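Local coordinates for protein aminotransferase (Neisseria meningitidis Z2491, PDB 3JTX) that probably transfers amino groups between amino acids and keto acids with the help of a covalently attached pyridoxal phosphate cofactor, at residues 7-12 and 137-142; 122-127 and 156-161; 143-148 and 166-171; 191-196 and 200-205. All blocks are in the same frame, centred on the assembly; numbering follows the deposited sequence. Where two conformers were deposited one is given.

Contact 1. Residues 7-12 and 137-142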
# COMPACT_ATOMS: atom_id res chain seq x y z
N LYS A 7 7.14 -9.72 -16.55
CA LYS A 7 7.62 -9.22 -17.84
C LYS A 7 6.48 -9.21 -18.87
O LYS A 7 6.43 -8.37 -19.74
CB LYS A 7 8.80 -10.05 -18.37
CG LYS A 7 10.10 -9.81 -17.62
CD LYS A 7 11.25 -10.71 -18.07
CE LYS A 7 12.08 -10.12 -19.22
NZ LYS A 7 13.45 -10.80 -19.35
N GLN A 8 5.58 -10.18 -18.73
CA GLN A 8 4.49 -10.37 -19.67
C GLN A 8 3.35 -9.37 -19.47
O GLN A 8 2.81 -8.83 -20.43
CB GLN A 8 3.98 -11.79 -19.54
CG GLN A 8 2.94 -12.18 -20.55
CD GLN A 8 1.60 -12.42 -19.92
OE1 GLN A 8 1.39 -13.40 -19.16
NE2 GLN A 8 0.66 -11.54 -20.22
N LEU A 9 2.99 -9.14 -18.22
CA LEU A 9 1.86 -8.27 -17.90
C LEU A 9 2.06 -6.80 -18.35
O LEU A 9 3.16 -6.24 -18.20
CB LEU A 9 1.56 -8.36 -16.39
CG LEU A 9 1.01 -9.71 -15.90
CD1 LEU A 9 1.03 -9.75 -14.39
CD2 LEU A 9 -0.41 -9.99 -16.43
N LYS A 10 1.00 -6.22 -18.93
CA LYS A 10 0.99 -4.83 -19.40
C LYS A 10 -0.02 -4.05 -18.56
O LYS A 10 -1.23 -4.09 -18.86
CB LYS A 10 0.62 -4.74 -20.88
CG LYS A 10 1.61 -5.40 -21.84
CD LYS A 10 3.01 -4.81 -21.68
CE LYS A 10 3.97 -5.33 -22.75
NZ LYS A 10 3.54 -4.96 -24.13
N PRO A 11 0.45 -3.37 -17.49
CA PRO A 11 -0.50 -2.73 -16.56
C PRO A 11 -1.21 -1.50 -17.12
O PRO A 11 -2.24 -1.11 -16.57
CB PRO A 11 0.38 -2.33 -15.37
CG PRO A 11 1.76 -2.17 -15.96
CD PRO A 11 1.84 -3.24 -17.03
N TYR A 12 -0.67 -0.90 -18.19
CA TYR A 12 -1.20 0.36 -18.73
C TYR A 12 -1.45 0.27 -20.25
O TYR A 12 -0.55 0.59 -21.06
CB TYR A 12 -0.27 1.53 -18.44
CG TYR A 12 0.12 1.75 -16.98
CD1 TYR A 12 -0.81 1.58 -15.93
CD2 TYR A 12 1.40 2.15 -16.66
CE1 TYR A 12 -0.42 1.79 -14.60
CE2 TYR A 12 1.79 2.37 -15.35
CZ TYR A 12 0.89 2.21 -14.33
OH TYR A 12 1.35 2.45 -13.05
N THR A 137 -5.12 -11.60 -10.12
CA THR A 137 -5.44 -13.01 -10.21
C THR A 137 -4.20 -13.83 -10.53
O THR A 137 -3.88 -14.77 -9.80
CB THR A 137 -6.54 -13.25 -11.26
OG1 THR A 137 -7.73 -12.53 -10.85
CG2 THR A 137 -6.84 -14.77 -11.40
N LEU A 138 -3.47 -13.45 -11.58
CA LEU A 138 -2.31 -14.23 -12.04
C LEU A 138 -1.17 -14.18 -11.02
O LEU A 138 -0.58 -15.21 -10.68
CB LEU A 138 -1.85 -13.77 -13.43
CG LEU A 138 -2.84 -14.08 -14.58
CD1 LEU A 138 -2.34 -13.60 -15.94
CD2 LEU A 138 -3.20 -15.58 -14.65
N LEU A 139 -0.87 -13.00 -10.48
CA LEU A 139 0.15 -12.90 -9.44
C LEU A 139 -0.24 -13.64 -8.17
O LEU A 139 0.63 -14.11 -7.46
CB LEU A 139 0.53 -11.45 -9.14
CG LEU A 139 1.30 -10.77 -10.28
CD1 LEU A 139 1.23 -9.25 -10.12
CD2 LEU A 139 2.75 -11.28 -10.34
N GLY A 140 -1.54 -13.79 -7.90
CA GLY A 140 -2.01 -14.61 -6.79
C GLY A 140 -2.06 -16.12 -7.01
O GLY A 140 -2.48 -16.85 -6.13
N GLY A 141 -1.64 -16.58 -8.19
CA GLY A 141 -1.65 -18.01 -8.51
C GLY A 141 -3.00 -18.54 -8.96
O GLY A 141 -3.20 -19.75 -9.01
N GLY A 142 -3.92 -17.65 -9.30
CA GLY A 142 -5.24 -18.04 -9.77
C GLY A 142 -5.29 -18.08 -11.28
O GLY A 142 -4.38 -17.60 -11.96
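Leu9 carries this contact from the N-terminal arm, reaching across to Leu138 and Leu139 at the end of helix 131-139. Just past the exposed Gln8, it is the first residue to leave helical geometry after helix 2-8. With CG trans to the carbonyl carbon and so beside the backbone N (chi1 -68°), the isobutyl group of Leu9 runs out toward the other helix and its two methyls divide the work. CD2 meets CD1 of Leu138 at 4.1 Å, the two side chains running at a slant to each other, while CD1 of Leu9 comes to 4.2 Å from CG of Leu139. The touch is wholly apolar, and leucine suits it because its forked end can address two partners at once. Beyond Leu9 the chain continues as a loop that leads away, bringing Tyr12 against Arg101 of helix 100-111. On the other side, helix 131-139 closes with a Schellman motif: Gly142 N bonds to Thr137 O at 2.9 Å and Gly141 N to Leu138 O at 3.0 Å. Gly141 takes positive phi (81°), a conformation glycine adopts with little strain. Leu5 of helix 2-8 also rests on Leu138 and Leu139, so Leu5, one turn earlier, extends the same apolar patch. Tyr273 of the second subunit packs on Leu9 and Leu139, setting the seam between helix 2-8 and helix 131-139 at the dimer interface, with Phe105 of helix 100-111 against Leu139.

Contact 2. Residues 122-127 and 156-161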
# COMPACT_ATOMS: atom_id res chain seq x y z
N ALA A 122 -10.08 -20.35 -9.59
CA ALA A 122 -10.46 -19.47 -10.67
C ALA A 122 -11.05 -18.15 -10.16
O ALA A 122 -11.69 -18.09 -9.09
CB ALA A 122 -11.47 -20.17 -11.58
N ILE A 123 -10.83 -17.10 -10.93
CA ILE A 123 -11.55 -15.83 -10.75
C ILE A 123 -12.18 -15.47 -12.08
O ILE A 123 -11.58 -15.73 -13.14
CB ILE A 123 -10.61 -14.72 -10.25
CG1 ILE A 123 -10.27 -14.98 -8.78
CG2 ILE A 123 -11.22 -13.34 -10.45
CD1 ILE A 123 -9.35 -13.96 -8.16
N VAL A 124 -13.40 -14.92 -12.04
CA VAL A 124 -14.10 -14.53 -13.27
C VAL A 124 -14.13 -13.00 -13.37
O VAL A 124 -14.46 -12.33 -12.40
CB VAL A 124 -15.54 -15.08 -13.33
CG1 VAL A 124 -16.24 -14.54 -14.59
CG2 VAL A 124 -15.54 -16.61 -13.35
N SER A 125 -13.79 -12.47 -14.56
CA SER A 125 -13.72 -11.04 -14.85
C SER A 125 -14.58 -10.70 -16.05
O SER A 125 -14.75 -11.52 -16.94
CB SER A 125 -12.27 -10.63 -15.16
OG SER A 125 -12.18 -9.30 -15.69
N PRO A 126 -15.11 -9.46 -16.10
CA PRO A 126 -15.70 -9.04 -17.37
C PRO A 126 -14.63 -8.96 -18.45
O PRO A 126 -13.42 -8.92 -18.14
CB PRO A 126 -16.26 -7.65 -17.04
CG PRO A 126 -15.37 -7.16 -15.94
CD PRO A 126 -15.14 -8.37 -15.11
N ASN A 127 -15.07 -8.95 -19.71
CA ASN A 127 -14.19 -8.81 -20.87
C ASN A 127 -14.92 -7.99 -21.93
O ASN A 127 -15.94 -8.45 -22.45
CB ASN A 127 -13.81 -10.18 -21.40
CG ASN A 127 -12.64 -10.15 -22.36
OD1 ASN A 127 -11.73 -9.31 -22.26
ND2 ASN A 127 -12.62 -11.13 -23.29
N PRO A 156 -22.20 -8.64 -18.57
CA PRO A 156 -21.41 -9.87 -18.69
C PRO A 156 -22.24 -11.10 -19.07
O PRO A 156 -23.33 -11.27 -18.54
CB PRO A 156 -20.83 -10.07 -17.28
CG PRO A 156 -21.04 -8.78 -16.56
CD PRO A 156 -22.23 -8.14 -17.18
N ASP A 157 -21.71 -11.93 -19.97
CA ASP A 157 -22.35 -13.17 -20.39
C ASP A 157 -21.82 -14.34 -19.56
O ASP A 157 -20.84 -15.00 -19.93
CB ASP A 157 -22.11 -13.42 -21.88
CG ASP A 157 -22.92 -14.59 -22.41
OD1 ASP A 157 -23.56 -15.32 -21.63
OD2 ASP A 157 -22.91 -14.79 -23.64
N TRP A 158 -22.49 -14.60 -18.45
CA TRP A 158 -22.01 -15.59 -17.49
C TRP A 158 -22.10 -17.04 -17.99
O TRP A 158 -21.36 -17.89 -17.50
CB TRP A 158 -22.78 -15.49 -16.18
CG TRP A 158 -22.79 -14.13 -15.55
CD1 TRP A 158 -23.86 -13.30 -15.42
CD2 TRP A 158 -21.69 -13.44 -14.94
NE1 TRP A 158 -23.50 -12.14 -14.79
CE2 TRP A 158 -22.17 -12.21 -14.47
CE3 TRP A 158 -20.34 -13.76 -14.74
CZ2 TRP A 158 -21.35 -11.28 -13.82
CZ3 TRP A 158 -19.53 -12.83 -14.08
CH2 TRP A 158 -20.04 -11.61 -13.64
N ARG A 159 -22.95 -17.31 -18.97
CA ARG A 159 -23.20 -18.69 -19.38
C ARG A 159 -22.05 -19.25 -20.23
O ARG A 159 -21.97 -20.46 -20.42
CB ARG A 159 -24.55 -18.84 -20.10
CG ARG A 159 -24.55 -18.44 -21.57
CD ARG A 159 -25.96 -18.43 -22.15
NE ARG A 159 -25.98 -17.79 -23.47
CZ ARG A 159 -26.00 -16.48 -23.70
NH1 ARG A 159 -26.02 -15.61 -22.69
NH2 ARG A 159 -26.00 -16.02 -24.94
N SER A 160 -21.18 -18.38 -20.72
CA SER A 160 -19.94 -18.81 -21.38
C SER A 160 -18.92 -19.42 -20.41
O SER A 160 -17.93 -20.00 -20.84
CB SER A 160 -19.29 -17.63 -22.10
OG SER A 160 -19.04 -16.56 -21.19
N ILE A 161 -19.14 -19.26 -19.10
CA ILE A 161 -18.29 -19.90 -18.11
C ILE A 161 -18.88 -21.29 -17.83
O ILE A 161 -20.05 -21.41 -17.53
CB ILE A 161 -18.20 -19.08 -16.80
CG1 ILE A 161 -17.80 -17.62 -17.07
CG2 ILE A 161 -17.23 -19.75 -15.82
CD1 ILE A 161 -16.43 -17.43 -17.60
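Asp157 O, gripped by Ser160 OG at 2.7 Å, pins the short 3-10 turn from which Trp158 and Ile161 reach Val124. The hydroxyl approaches almost in line with the carbonyl (C=O...O angle 168°), and a small serine fits here because its OG can fold back over the turn. Val124 belongs to strand 122-127 of the mixed seven-stranded sheet, whose strand order is that of the large domain of fold-type I pyridoxal phosphate enzymes; the turn lies in the connection between strand 143-148 and helix 163-167. Asp157 OD1 also makes a salt bridge of 2.7 Å with NH1 of Arg159, whose long charged chain is exposed. Toward the strand, the contact is apolar. One methyl of Val124, CG1, is placed opposite the backbone N (chi1 176°) and touches the tryptophan at its rim, 3.7 Å from CZ3 of Trp158 and close to the ring plane. The same methyl lies 4.2 Å from CD1 of Ile161, so a single branch serves both partners. Over one face of the indole, toward the rim, sits Pro156 CB, 3.7 Å above the plane of the Trp158 ring. Trp166 of helix 163-167 packs on Val124, Trp158 and Ile161 alike, making these three residues part of one buried apolar layer on the sheet. The beta-branched valine and isoleucine fill it without polar groups to satisfy. Next along the strand, Ser125 points away from the turn, and its OG bonds to Pro126 O at 2.8 Å, in the carbonyl plane on a lone pair.

Contact 3. Residues 143-148 and 166-171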
# COMPACT_ATOMS: atom_id res chain seq x y z
N GLU A 143 -6.37 -18.65 -11.80
CA GLU A 143 -6.63 -18.75 -13.21
C GLU A 143 -7.70 -17.71 -13.54
O GLU A 143 -8.75 -17.68 -12.87
CB GLU A 143 -7.15 -20.15 -13.47
CG GLU A 143 -7.05 -20.66 -14.84
CD GLU A 143 -7.46 -22.12 -14.91
OE1 GLU A 143 -8.66 -22.41 -14.73
OE2 GLU A 143 -6.57 -22.97 -15.11
N ILE A 144 -7.46 -16.84 -14.52
CA ILE A 144 -8.45 -15.82 -14.87
C ILE A 144 -9.35 -16.31 -16.01
O ILE A 144 -8.87 -16.87 -17.00
CB ILE A 144 -7.83 -14.44 -15.20
CG1 ILE A 144 -8.96 -13.41 -15.39
CG2 ILE A 144 -6.90 -14.51 -16.43
CD1 ILE A 144 -8.62 -12.00 -14.99
N HIS A 145 -10.66 -16.13 -15.83
CA HIS A 145 -11.65 -16.53 -16.80
C HIS A 145 -12.53 -15.33 -17.12
O HIS A 145 -12.73 -14.47 -16.27
CB HIS A 145 -12.46 -17.71 -16.29
CG HIS A 145 -11.66 -18.98 -16.20
ND1 HIS A 145 -11.70 -19.95 -17.18
CD2 HIS A 145 -10.78 -19.41 -15.27
CE1 HIS A 145 -10.89 -20.94 -16.84
NE2 HIS A 145 -10.32 -20.64 -15.69
N PHE A 146 -13.03 -15.27 -18.35
CA PHE A 146 -13.64 -14.05 -18.88
C PHE A 146 -15.10 -14.24 -19.27
O PHE A 146 -15.44 -15.16 -20.02
CB PHE A 146 -12.81 -13.53 -20.06
CG PHE A 146 -11.45 -13.03 -19.65
CD1 PHE A 146 -11.31 -11.83 -18.98
CD2 PHE A 146 -10.31 -13.76 -19.94
CE1 PHE A 146 -10.06 -11.37 -18.58
CE2 PHE A 146 -9.06 -13.32 -19.55
CZ PHE A 146 -8.93 -12.11 -18.88
N ALA A 147 -15.97 -13.38 -18.73
CA ALA A 147 -17.37 -13.28 -19.13
C ALA A 147 -17.49 -12.09 -20.09
O ALA A 147 -17.39 -10.93 -19.66
CB ALA A 147 -18.27 -13.09 -17.92
N ASN A 148 -17.69 -12.37 -21.38
CA ASN A 148 -17.73 -11.34 -22.42
C ASN A 148 -18.92 -10.42 -22.29
O ASN A 148 -20.00 -10.84 -21.86
CB ASN A 148 -17.71 -11.95 -23.83
CG ASN A 148 -16.38 -12.56 -24.19
OD1 ASN A 148 -15.37 -12.37 -23.51
ND2 ASN A 148 -16.38 -13.33 -25.26
N TRP A 166 -16.96 -22.76 -12.83
CA TRP A 166 -17.75 -22.21 -11.72
C TRP A 166 -17.47 -22.92 -10.41
O TRP A 166 -17.36 -22.28 -9.37
CB TRP A 166 -19.26 -22.22 -12.00
CG TRP A 166 -19.73 -21.13 -12.89
CD1 TRP A 166 -20.35 -21.27 -14.10
CD2 TRP A 166 -19.61 -19.71 -12.66
NE1 TRP A 166 -20.61 -20.03 -14.64
CE2 TRP A 166 -20.18 -19.06 -13.78
CE3 TRP A 166 -19.09 -18.94 -11.62
CZ2 TRP A 166 -20.22 -17.67 -13.88
CZ3 TRP A 166 -19.13 -17.56 -11.73
CH2 TRP A 166 -19.69 -16.94 -12.85
N LYS A 167 -17.35 -24.25 -10.45
CA LYS A 167 -17.11 -25.01 -9.23
C LYS A 167 -15.78 -24.67 -8.54
O LYS A 167 -15.66 -24.88 -7.34
CB LYS A 167 -17.19 -26.51 -9.51
CG LYS A 167 -18.61 -27.01 -9.77
CD LYS A 167 -18.61 -28.48 -10.17
CE LYS A 167 -20.04 -29.03 -10.23
NZ LYS A 167 -20.07 -30.49 -10.52
N ARG A 168 -14.82 -24.14 -9.30
CA ARG A 168 -13.52 -23.70 -8.78
C ARG A 168 -13.42 -22.18 -8.59
O ARG A 168 -12.34 -21.68 -8.28
CB ARG A 168 -12.39 -24.08 -9.76
CG ARG A 168 -12.28 -25.53 -10.11
CD ARG A 168 -11.00 -25.84 -10.91
NE ARG A 168 -11.13 -25.53 -12.33
CZ ARG A 168 -10.44 -24.60 -12.99
NH1 ARG A 168 -9.53 -23.85 -12.38
NH2 ARG A 168 -10.65 -24.43 -14.28
N THR A 169 -14.51 -21.44 -8.82
CA THR A 169 -14.44 -19.98 -8.82
C THR A 169 -14.55 -19.41 -7.42
O THR A 169 -15.54 -19.64 -6.72
CB THR A 169 -15.51 -19.37 -9.75
OG1 THR A 169 -15.23 -19.74 -11.10
CG2 THR A 169 -15.53 -17.82 -9.64
N LYS A 170 -13.55 -18.63 -7.02
CA LYS A 170 -13.48 -18.09 -5.66
C LYS A 170 -13.98 -16.66 -5.57
O LYS A 170 -14.39 -16.20 -4.50
CB LYS A 170 -12.04 -18.16 -5.13
CG LYS A 170 -11.38 -19.55 -5.22
CD LYS A 170 -12.12 -20.60 -4.40
CE LYS A 170 -11.60 -22.00 -4.68
NZ LYS A 170 -12.48 -23.07 -4.09
N LEU A 171 -13.92 -15.94 -6.68
CA LEU A 171 -14.29 -14.53 -6.70
C LEU A 171 -14.72 -14.15 -8.10
O LEU A 171 -14.22 -14.69 -9.09
CB LEU A 171 -13.10 -13.66 -6.25
CG LEU A 171 -13.32 -12.16 -6.09
CD1 LEU A 171 -12.59 -11.60 -4.88
CD2 LEU A 171 -12.92 -11.41 -7.38
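The flat groups of Arg168 and His145 both present an edge to one atom, Glu143 OE1. The guanidinium comes end-on, NH1 and NH2 of Arg168 each 2.9 Å from Glu143 OE1, which lies close to the guanidinium plane; carboxylate and guanidinium stand almost perpendicular, 88° apart. The imidazole does likewise, His145 NE2 donating in its ring plane to Glu143 OE1 at 2.6 Å in a bond bent little from straight (165°). In the parallel part of the sheet, the salt bridge links edge strand 143-148, which carries Glu143 and His145, past strand 122-127, to the turn at Arg168 that leads from helix 163-167 into strand 169-175. NH2 of Arg168 uses the syn lone pair, NH1 arrives from above the carboxylate plane, and the histidine comes on the anti side, tilted out of the carboxylate plane. Three donors on one oxygen would be expected to keep the glutamate ionised. Glutamate suits the place because its extended chain carries the carboxylate over to the turn. Arginine suits its own because several nitrogens can bond at once: NH1 also donates to Lys120 O, and NE pairs with Glu164 OE2. A bend at chi3 (-81°) swings the Arg168 guanidinium back toward the edge strand. There His145, whose ND1 bonds a bound glycerol, holds NE2 4.1 Å from Arg168 NH2.

Contact 4. Residues 191-196 and 200-205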
# COMPACT_ATOMS: atom_id res chain seq x y z
N LYS A 191 -29.38 -9.79 -9.93
CA LYS A 191 -30.08 -11.01 -9.56
C LYS A 191 -29.39 -12.25 -10.15
O LYS A 191 -29.25 -13.26 -9.47
CB LYS A 191 -31.55 -10.98 -9.99
CG LYS A 191 -32.24 -12.32 -9.72
CD LYS A 191 -33.72 -12.32 -9.95
CE LYS A 191 -34.29 -13.75 -9.81
NZ LYS A 191 -34.14 -14.24 -8.40
N GLU A 192 -28.99 -12.17 -11.41
CA GLU A 192 -28.32 -13.30 -12.04
C GLU A 192 -27.02 -13.70 -11.32
O GLU A 192 -26.81 -14.89 -11.04
CB GLU A 192 -28.03 -13.00 -13.51
CG GLU A 192 -27.56 -14.22 -14.28
CD GLU A 192 -27.47 -14.00 -15.79
OE1 GLU A 192 -27.53 -12.84 -16.26
OE2 GLU A 192 -27.32 -15.02 -16.50
N VAL A 193 -26.17 -12.72 -11.01
CA VAL A 193 -24.91 -13.04 -10.37
C VAL A 193 -25.14 -13.50 -8.92
O VAL A 193 -24.43 -14.39 -8.44
CB VAL A 193 -23.85 -11.91 -10.50
CG1 VAL A 193 -24.20 -10.69 -9.65
CG2 VAL A 193 -22.45 -12.47 -10.17
N PHE A 194 -26.15 -12.94 -8.25
CA PHE A 194 -26.49 -13.37 -6.91
C PHE A 194 -26.95 -14.84 -6.91
O PHE A 194 -26.58 -15.62 -6.03
CB PHE A 194 -27.58 -12.48 -6.29
CG PHE A 194 -27.11 -11.09 -5.89
CD1 PHE A 194 -25.81 -10.85 -5.44
CD2 PHE A 194 -28.00 -10.02 -5.90
CE1 PHE A 194 -25.41 -9.59 -5.07
CE2 PHE A 194 -27.60 -8.76 -5.53
CZ PHE A 194 -26.32 -8.53 -5.11
N ASP A 195 -27.77 -15.22 -7.90
CA ASP A 195 -28.21 -16.60 -8.00
C ASP A 195 -27.01 -17.54 -8.26
O ASP A 195 -26.93 -18.62 -7.67
CB ASP A 195 -29.29 -16.75 -9.08
CG ASP A 195 -30.64 -16.11 -8.67
OD1 ASP A 195 -30.92 -15.92 -7.48
OD2 ASP A 195 -31.45 -15.79 -9.56
N LEU A 196 -26.08 -17.12 -9.11
CA LEU A 196 -24.84 -17.88 -9.32
C LEU A 196 -24.03 -18.00 -8.02
O LEU A 196 -23.48 -19.06 -7.71
CB LEU A 196 -24.01 -17.27 -10.45
CG LEU A 196 -24.49 -17.59 -11.88
CD1 LEU A 196 -23.91 -16.62 -12.86
CD2 LEU A 196 -24.16 -19.04 -12.27
N TYR A 200 -22.80 -21.44 -6.29
CA TYR A 200 -21.37 -21.78 -6.31
C TYR A 200 -20.53 -21.20 -5.17
O TYR A 200 -19.42 -21.67 -4.95
CB TYR A 200 -20.74 -21.37 -7.64
CG TYR A 200 -21.29 -22.12 -8.82
CD1 TYR A 200 -21.10 -23.50 -8.92
CD2 TYR A 200 -21.97 -21.47 -9.83
CE1 TYR A 200 -21.59 -24.20 -9.99
CE2 TYR A 200 -22.46 -22.16 -10.92
CZ TYR A 200 -22.27 -23.53 -10.99
OH TYR A 200 -22.75 -24.26 -12.05
N GLY A 201 -21.02 -20.18 -4.47
CA GLY A 201 -20.37 -19.72 -3.24
C GLY A 201 -19.17 -18.79 -3.33
O GLY A 201 -18.47 -18.58 -2.32
N PHE A 202 -18.90 -18.22 -4.50
CA PHE A 202 -17.81 -17.25 -4.66
C PHE A 202 -18.14 -15.92 -3.97
O PHE A 202 -19.29 -15.64 -3.64
CB PHE A 202 -17.52 -16.98 -6.14
CG PHE A 202 -18.74 -16.59 -6.94
CD1 PHE A 202 -19.24 -15.30 -6.90
CD2 PHE A 202 -19.38 -17.53 -7.76
CE1 PHE A 202 -20.37 -14.95 -7.65
CE2 PHE A 202 -20.50 -17.19 -8.50
CZ PHE A 202 -20.99 -15.89 -8.44
N ILE A 203 -17.10 -15.10 -3.78
CA ILE A 203 -17.21 -13.75 -3.25
C ILE A 203 -17.43 -12.84 -4.43
O ILE A 203 -16.87 -13.08 -5.50
CB ILE A 203 -15.90 -13.36 -2.52
CG1 ILE A 203 -15.76 -14.19 -1.25
CG2 ILE A 203 -15.85 -11.87 -2.21
CD1 ILE A 203 -14.33 -14.25 -0.71
N ILE A 204 -18.25 -11.81 -4.27
CA ILE A 204 -18.41 -10.78 -5.31
C ILE A 204 -17.66 -9.51 -4.91
O ILE A 204 -17.85 -9.00 -3.80
CB ILE A 204 -19.91 -10.42 -5.54
CG1 ILE A 204 -20.64 -11.63 -6.13
CG2 ILE A 204 -20.04 -9.20 -6.47
CD1 ILE A 204 -22.18 -11.51 -6.07
N ALA A 205 -16.79 -9.04 -5.80
CA ALA A 205 -16.07 -7.79 -5.62
C ALA A 205 -16.54 -6.82 -6.70
O ALA A 205 -16.35 -7.07 -7.91
CB ALA A 205 -14.52 -8.03 -5.70
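Tyr200 N bonds to Leu196 O at 2.9 Å, closing the last turn of helix 187-200, and Gly201 then breaks the helix with positive phi (81°), readily adopted by a residue without a side chain. A short loop leads into strand 203-207, completing a beta-alpha-beta crossover that began with strand 169-175. The side chains of Leu196 and Tyr200 lie side by side, and CD2 of Leu196 meets the tyrosine ring at its edge, 3.8 Å from CE2 of Tyr200. Phe202 takes the position between backbone N and carbonyl carbon (chi1 52°), which brings its ring back against the last turn of the helix. Its rim faces CB of Leu196, 3.9 Å from CZ of Phe202, and its CE2 lies 3.6 Å from Leu196 O. This flat aromatic also packs on Thr169 and Val172 of strand 169-175; Trp166 stacks on the Tyr200 ring and meets that of Phe202. In one of its two conformers, Val193 CG1 meets Ile204 CD1 tip to tip at 4.2 Å. Ile204 points toward the helix; its long branch crosses Phe194 at about a right angle, Ile204 CD1 resting 3.7 Å from Phe194 CD1.

From the N terminus, helix 2-8 leads into contact 1, which closes a loop of 124 residues by bringing the N-terminal arm onto the end of helix 131-139. Contact 2 opens inside that loop, on strand 122-127, and closes beyond it, so contacts 1 and 2 cross. Contact 3 starts on edge strand 143-148, before contact 2 has closed, and ends at strand 169-175, so contacts 2 and 3 cross as well; none nests within another. Contact 4 follows in series as a short local closure with three residues between its segments. Contacts 2, 3 and 4 share the large sheet, whereas contact 1 ties the arm to its flanking helix layer.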